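Local coordinates for hypothetical protein Atu0240 (Agrobacterium tumefaciens str. C58, PDB 2GAX) that is of unknown function but belongs to the DUF2000 family, whose relatives in the same clan include PTH2-type peptidyl-tRNA hydrolases, at residues 14-17 and 18-22; 121-124 and 125-129. One frame throughout, in Å; residues are numbered along the deposited sequence.

Contact 1: 14-17 and 18-22; sequences LAVW and QKLNV
Gln18 reaches back to the start of its own helix, where its OE1 takes the backbone N-H of the N-cap residue, Ala15, at 2.9 Å from Ala15 N. The donor meets a lone pair in the amide plane, with a C=O...N angle of 140°, so an N-H ahead of the first helical turn is satisfied by a side chain three residues on. On its way there Gln18 passes beneath the indole of Trp17: Gln18 CG lies 3.6 Å from the centroid of the six-membered ring, a CH-pi contact over the face. Trp17 can fold over its successor because its CG stands between the backbone N and the carbonyl carbon (chi1 79°). Lys19 runs out extended past Leu14, its CG 3.7 Å from Leu14 CB, and its ammonium goes on to a salt bridge with Asp12 and a hydrogen bond with His134. The helix opens regularly, Lys19 N donating to Ala15 O at 3.0 Å and Asn21 N to Trp17 O at 2.9 Å. Leu14 and Val22 pack on Phe90 of a loop and on Val113 of strand 112-120, while Lys19 and Val22 touch Leu10 of strand 4-11, seating the first turns of helix 16-33 against the central sheet.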
ATOM      1  N   LEU A  14      -7.827  -4.273  11.788  1.00 34.07           N
ATOM      2  CA  LEU A  14      -7.283  -2.991  12.263  1.00 32.89           C
ATOM      3  C   LEU A  14      -8.401  -2.012  12.622  1.00 31.93           C
ATOM      4  O   LEU A  14      -9.453  -2.005  11.978  1.00 32.37           O
ATOM      5  CB  LEU A  14      -6.422  -2.348  11.181  1.00 32.50           C
ATOM      6  CG  LEU A  14      -5.132  -3.011  10.691  1.00 33.30           C
ATOM      7  CD1 LEU A  14      -4.554  -2.177   9.557  1.00 31.67           C
ATOM      8  CD2 LEU A  14      -4.089  -3.164  11.795  1.00 34.30           C
ATOM      9  N   ALA A  15      -8.168  -1.182  13.636  1.00 30.55           N
ATOM     10  CA  ALA A  15      -9.054  -0.051  13.900  1.00 30.18           C
ATOM     11  C   ALA A  15      -9.076   0.842  12.664  1.00 30.21           C
ATOM     12  O   ALA A  15      -8.154   0.790  11.843  1.00 30.29           O
ATOM     13  CB  ALA A  15      -8.568   0.723  15.091  1.00 30.20           C
ATOM     14  N   VAL A  16     -10.115   1.654  12.522  1.00 29.35           N
ATOM     15  CA  VAL A  16     -10.233   2.546  11.366  1.00 28.89           C
ATOM     16  C   VAL A  16      -9.078   3.557  11.315  1.00 28.97           C
ATOM     17  O   VAL A  16      -8.488   3.764  10.255  1.00 26.83           O
ATOM     18  CB  VAL A  16     -11.620   3.241  11.297  1.00 29.39           C
ATOM     19  CG1 VAL A  16     -11.693   4.207  10.127  1.00 29.41           C
ATOM     20  CG2 VAL A  16     -12.728   2.205  11.146  1.00 30.17           C
ATOM     21  N   TRP A  17      -8.714   4.138  12.456  1.00 28.64           N
ATOM     22  CA  TRP A  17      -7.553   5.042  12.472  1.00 29.74           C
ATOM     23  C   TRP A  17      -6.256   4.352  12.000  1.00 29.02           C
ATOM     24  O   TRP A  17      -5.451   4.968  11.313  1.00 29.26           O
ATOM     25  CB  TRP A  17      -7.374   5.732  13.824  1.00 30.69           C
ATOM     26  CG  TRP A  17      -6.731   4.904  14.884  1.00 32.29           C
ATOM     27  CD1 TRP A  17      -7.369   4.151  15.841  1.00 33.80           C
ATOM     28  CD2 TRP A  17      -5.327   4.753  15.128  1.00 33.02           C
ATOM     29  NE1 TRP A  17      -6.446   3.539  16.654  1.00 34.41           N
ATOM     30  CE2 TRP A  17      -5.187   3.889  16.240  1.00 33.90           C
ATOM     31  CE3 TRP A  17      -4.172   5.260  14.512  1.00 33.14           C
ATOM     32  CZ2 TRP A  17      -3.937   3.519  16.750  1.00 33.49           C
ATOM     33  CZ3 TRP A  17      -2.930   4.881  15.010  1.00 33.69           C
ATOM     34  CH2 TRP A  17      -2.825   4.019  16.124  1.00 34.23           C
ATOM     35  N   GLN A  18      -6.087   3.076  12.350  1.00 28.77           N
ATOM     36  CA  GLN A  18      -4.916   2.295  11.949  1.00 28.40           C
ATOM     37  C   GLN A  18      -4.911   2.061  10.444  1.00 27.62           C
ATOM     38  O   GLN A  18      -3.863   2.176   9.815  1.00 26.91           O
ATOM     39  CB  GLN A  18      -4.825   0.964  12.711  1.00 28.35           C
ATOM     40  CG  GLN A  18      -4.541   1.112  14.205  1.00 29.14           C
ATOM     41  CD  GLN A  18      -4.565  -0.216  14.949  1.00 29.26           C
ATOM     42  OE1 GLN A  18      -5.450  -1.036  14.747  1.00 29.89           O
ATOM     43  NE2 GLN A  18      -3.587  -0.427  15.811  1.00 32.44           N
ATOM     44  N   LYS A  19      -6.079   1.752   9.878  1.00 26.55           N
ATOM     45  CA  LYS A  19      -6.216   1.548   8.431  1.00 26.11           C
ATOM     46  C   LYS A  19      -5.828   2.816   7.667  1.00 26.07           C
ATOM     47  O   LYS A  19      -5.141   2.741   6.640  1.00 25.61           O
ATOM     48  CB  LYS A  19      -7.640   1.124   8.059  1.00 26.76           C
ATOM     49  CG  LYS A  19      -8.009  -0.286   8.523  1.00 25.47           C
ATOM     50  CD  LYS A  19      -9.381  -0.702   7.986  1.00 26.47           C
ATOM     51  CE  LYS A  19      -9.746  -2.112   8.468  1.00 30.58           C
ATOM     52  NZ  LYS A  19     -11.160  -2.448   8.132  1.00 32.06           N
ATOM     53  N   LEU A  20      -6.253   3.963   8.195  1.00 25.37           N
ATOM     54  CA  LEU A  20      -5.975   5.267   7.582  1.00 25.07           C
ATOM     55  C   LEU A  20      -4.484   5.601   7.688  1.00 25.35           C
ATOM     56  O   LEU A  20      -3.862   5.953   6.678  1.00 24.65           O
ATOM     57  CB  LEU A  20      -6.854   6.355   8.192  1.00 24.93           C
ATOM     58  CG  LEU A  20      -8.377   6.262   7.945  1.00 23.91           C
ATOM     59  CD1 LEU A  20      -9.203   7.071   8.961  1.00 26.38           C
ATOM     60  CD2 LEU A  20      -8.779   6.638   6.547  1.00 24.24           C
ATOM     61  N   ASN A  21      -3.918   5.461   8.894  1.00 25.66           N
ATOM     62  CA  ASN A  21      -2.465   5.596   9.107  1.00 26.44           C
ATOM     63  C   ASN A  21      -1.650   4.717   8.136  1.00 25.82           C
ATOM     64  O   ASN A  21      -0.766   5.229   7.437  1.00 25.92           O
ATOM     65  CB  ASN A  21      -2.123   5.291  10.577  1.00 27.46           C
ATOM     66  CG  ASN A  21      -0.633   5.376  10.880  1.00 29.78           C
ATOM     67  OD1 ASN A  21       0.154   4.508  10.479  1.00 34.32           O
ATOM     68  ND2 ASN A  21      -0.247   6.387  11.640  1.00 34.53           N
ATOM     69  N   VAL A  22      -1.943   3.410   8.097  1.00 24.93           N
ATOM     70  CA  VAL A  22      -1.217   2.458   7.224  1.00 24.71           C
ATOM     71  C   VAL A  22      -1.351   2.840   5.735  1.00 24.51           C
ATOM     72  O   VAL A  22      -0.369   2.773   4.974  1.00 24.76           O
ATOM     73  CB  VAL A  22      -1.667   0.985   7.454  1.00 24.85           C
ATOM     74  CG1 VAL A  22      -1.032   0.061   6.416  1.00 23.64           C
ATOM     75  CG2 VAL A  22      -1.258   0.514   8.871  1.00 25.32           C
TER

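Contact 2: 121-124 and 125-129; sequences RKIV and DKITK
With chi1 at 67°, Thr128 OG1 sits between its own backbone N and carbonyl carbon, which turns the hydroxyl back to within 3.1 Å of Val124 O, though its proton may go to another acceptor. The same torsion sends the methyl CG2 towards Val124 CG1, 4.0 Å away, where the two side chains meet at a slant. Val124 O receives Thr128 N at 2.9 Å, a bond nearly in line with the carbonyl, as the helix ends. One residue earlier in each case, Ile123 CG2 is anti to its backbone N and meets the delta methyl of Ile127, CG2 to CD1 3.6 Å, the same two residues being joined by the bond from Ile127 N to Ile123 O at 2.9 Å. The opening turn is slacker: Asp125 N and Arg121 O are 3.3 Å apart, as are Lys126 N and Lys122 O. At the end of the helix and just after it, Arg74 of helix 65-77 donates to the carbonyls of Ile127 and Lys129. The apolar face turns inward: Val124 rests on Leu117 and Ala119 of strand 112-120 and on Ala7 of strand 4-11, Thr128 touches Ile9 of the latter, and Ile127 bridges from Met115 and Leu117 to Ile71 and Ser75 of helix 65-77.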
ATOM      1  N   ARG A 121      -1.615  -4.493 -14.736  1.00 40.11           N
ATOM      2  CA  ARG A 121      -2.948  -4.783 -14.196  1.00 41.23           C
ATOM      3  C   ARG A 121      -3.261  -6.262 -13.970  1.00 40.76           C
ATOM      4  O   ARG A 121      -3.792  -6.627 -12.917  1.00 40.61           O
ATOM      5  CB  ARG A 121      -4.037  -4.086 -15.031  1.00 41.16           C
ATOM      6  CG  ARG A 121      -4.026  -4.398 -16.535  1.00 42.57           C
ATOM      7  CD  ARG A 121      -5.029  -3.525 -17.279  1.00 43.37           C
ATOM      8  NE  ARG A 121      -4.413  -2.421 -18.012  1.00 46.95           N
ATOM      9  CZ  ARG A 121      -4.500  -2.250 -19.330  1.00 47.94           C
ATOM     10  NH1 ARG A 121      -5.190  -3.107 -20.072  1.00 48.59           N
ATOM     11  NH2 ARG A 121      -3.903  -1.213 -19.908  1.00 48.13           N
ATOM     12  N   LYS A 122      -2.915  -7.114 -14.937  1.00 40.77           N
ATOM     13  CA  LYS A 122      -3.222  -8.555 -14.850  1.00 41.03           C
ATOM     14  C   LYS A 122      -2.440  -9.243 -13.717  1.00 40.37           C
ATOM     15  O   LYS A 122      -2.972 -10.109 -13.006  1.00 39.86           O
ATOM     16  CB  LYS A 122      -2.974  -9.247 -16.200  1.00 41.23           C
ATOM     17  CG  LYS A 122      -3.738  -8.615 -17.385  1.00 42.53           C
ATOM     18  CD  LYS A 122      -3.789  -9.531 -18.621  1.00 43.23           C
ATOM     19  CE  LYS A 122      -4.822 -10.669 -18.457  1.00 46.11           C
ATOM     20  NZ  LYS A 122      -6.242 -10.246 -18.741  1.00 47.20           N
ATOM     21  N   ILE A 123      -1.188  -8.821 -13.551  1.00 39.60           N
ATOM     22  CA  ILE A 123      -0.315  -9.278 -12.475  1.00 39.36           C
ATOM     23  C   ILE A 123      -0.888  -8.922 -11.093  1.00 38.83           C
ATOM     24  O   ILE A 123      -0.928  -9.778 -10.206  1.00 38.49           O
ATOM     25  CB  ILE A 123       1.140  -8.728 -12.660  1.00 38.79           C
ATOM     26  CG1 ILE A 123       1.870  -9.544 -13.735  1.00 39.80           C
ATOM     27  CG2 ILE A 123       1.933  -8.794 -11.357  1.00 38.27           C
ATOM     28  CD1 ILE A 123       3.076  -8.850 -14.366  1.00 40.64           C
ATOM     29  N   VAL A 124      -1.334  -7.669 -10.927  1.00 38.20           N
ATOM     30  CA  VAL A 124      -1.933  -7.216  -9.662  1.00 37.67           C
ATOM     31  C   VAL A 124      -3.117  -8.087  -9.232  1.00 37.84           C
ATOM     32  O   VAL A 124      -3.219  -8.466  -8.065  1.00 37.72           O
ATOM     33  CB  VAL A 124      -2.355  -5.725  -9.718  1.00 37.43           C
ATOM     34  CG1 VAL A 124      -3.119  -5.323  -8.459  1.00 37.45           C
ATOM     35  CG2 VAL A 124      -1.129  -4.838  -9.893  1.00 36.79           C
ATOM     36  N   ASP A 125      -4.005  -8.399 -10.175  1.00 38.55           N
ATOM     37  CA  ASP A 125      -5.171  -9.252  -9.903  1.00 39.78           C
ATOM     38  C   ASP A 125      -4.797 -10.674  -9.446  1.00 39.81           C
ATOM     39  O   ASP A 125      -5.470 -11.254  -8.587  1.00 39.70           O
ATOM     40  CB  ASP A 125      -6.078  -9.310 -11.136  1.00 40.62           C
ATOM     41  CG  ASP A 125      -6.679  -7.963 -11.483  1.00 42.56           C
ATOM     42  OD1 ASP A 125      -7.086  -7.222 -10.557  1.00 44.79           O
ATOM     43  OD2 ASP A 125      -6.748  -7.648 -12.691  1.00 46.58           O
ATOM     44  N   LYS A 126      -3.732 -11.228 -10.025  1.00 40.13           N
ATOM     45  CA  LYS A 126      -3.167 -12.509  -9.575  1.00 40.43           C
ATOM     46  C   LYS A 126      -2.574 -12.422  -8.161  1.00 39.65           C
ATOM     47  O   LYS A 126      -2.749 -13.324  -7.343  1.00 39.78           O
ATOM     48  CB  LYS A 126      -2.094 -12.998 -10.556  1.00 40.39           C
ATOM     49  CG  LYS A 126      -2.657 -13.483 -11.894  1.00 41.56           C
ATOM     50  CD  LYS A 126      -1.561 -13.949 -12.855  1.00 42.33           C
ATOM     51  CE  LYS A 126      -2.151 -14.787 -13.990  1.00 44.63           C
ATOM     52  NZ  LYS A 126      -2.890 -15.993 -13.483  1.00 44.65           N
ATOM     53  N   ILE A 127      -1.865 -11.331  -7.886  1.00 38.94           N
ATOM     54  CA  ILE A 127      -1.218 -11.152  -6.596  1.00 38.15           C
ATOM     55  C   ILE A 127      -2.262 -11.037  -5.486  1.00 38.40           C
ATOM     56  O   ILE A 127      -2.148 -11.693  -4.450  1.00 37.70           O
ATOM     57  CB  ILE A 127      -0.264  -9.933  -6.622  1.00 38.09           C
ATOM     58  CG1 ILE A 127       1.028 -10.302  -7.348  1.00 37.24           C
ATOM     59  CG2 ILE A 127       0.033  -9.428  -5.212  1.00 37.15           C
ATOM     60  CD1 ILE A 127       1.860  -9.111  -7.787  1.00 36.71           C
ATOM     61  N   THR A 128      -3.299 -10.239  -5.740  1.00 38.86           N
ATOM     62  CA  THR A 128      -4.292  -9.878  -4.728  1.00 39.30           C
ATOM     63  C   THR A 128      -5.442 -10.889  -4.596  1.00 40.44           C
ATOM     64  O   THR A 128      -6.387 -10.654  -3.841  1.00 40.43           O
ATOM     65  CB  THR A 128      -4.894  -8.477  -5.007  1.00 39.03           C
ATOM     66  OG1 THR A 128      -5.672  -8.523  -6.212  1.00 38.86           O
ATOM     67  CG2 THR A 128      -3.793  -7.415  -5.146  1.00 38.20           C
ATOM     68  N   LYS A 129      -5.365 -12.006  -5.320  1.00 41.75           N
ATOM     69  CA  LYS A 129      -6.404 -13.050  -5.252  1.00 43.05           C
ATOM     70  C   LYS A 129      -6.743 -13.431  -3.813  1.00 43.26           C
ATOM     71  O   LYS A 129      -5.854 -13.700  -2.997  1.00 43.41           O
ATOM     72  CB  LYS A 129      -5.974 -14.292  -6.035  1.00 43.29           C
ATOM     73  CG  LYS A 129      -7.078 -15.320  -6.269  1.00 45.64           C
ATOM     74  CD  LYS A 129      -6.493 -16.564  -6.931  1.00 48.21           C
ATOM     75  CE  LYS A 129      -7.490 -17.704  -6.997  1.00 49.37           C
ATOM     76  NZ  LYS A 129      -6.833 -18.927  -7.533  1.00 51.73           N
TER

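Contact 1 comes first along the chain, at the opening of helix 16-33, and contact 2 far later, spanning helix 121-127 and the residues just after it. Their centres lie 24 Å apart, on opposite sides of the centre of the chain, and their nearest atoms stay about 14 Å from each other. The sheet connects them: both helices pack side chains on strands 4-11 and 112-120, adjacent antiparallel strands, one around Leu10 and Val113, the other around Ala7 and Leu117. Together they illustrate how separate local contacts, one at the beginning of a helix and one at an ending, can anchor different helices to a common sheet within one chain.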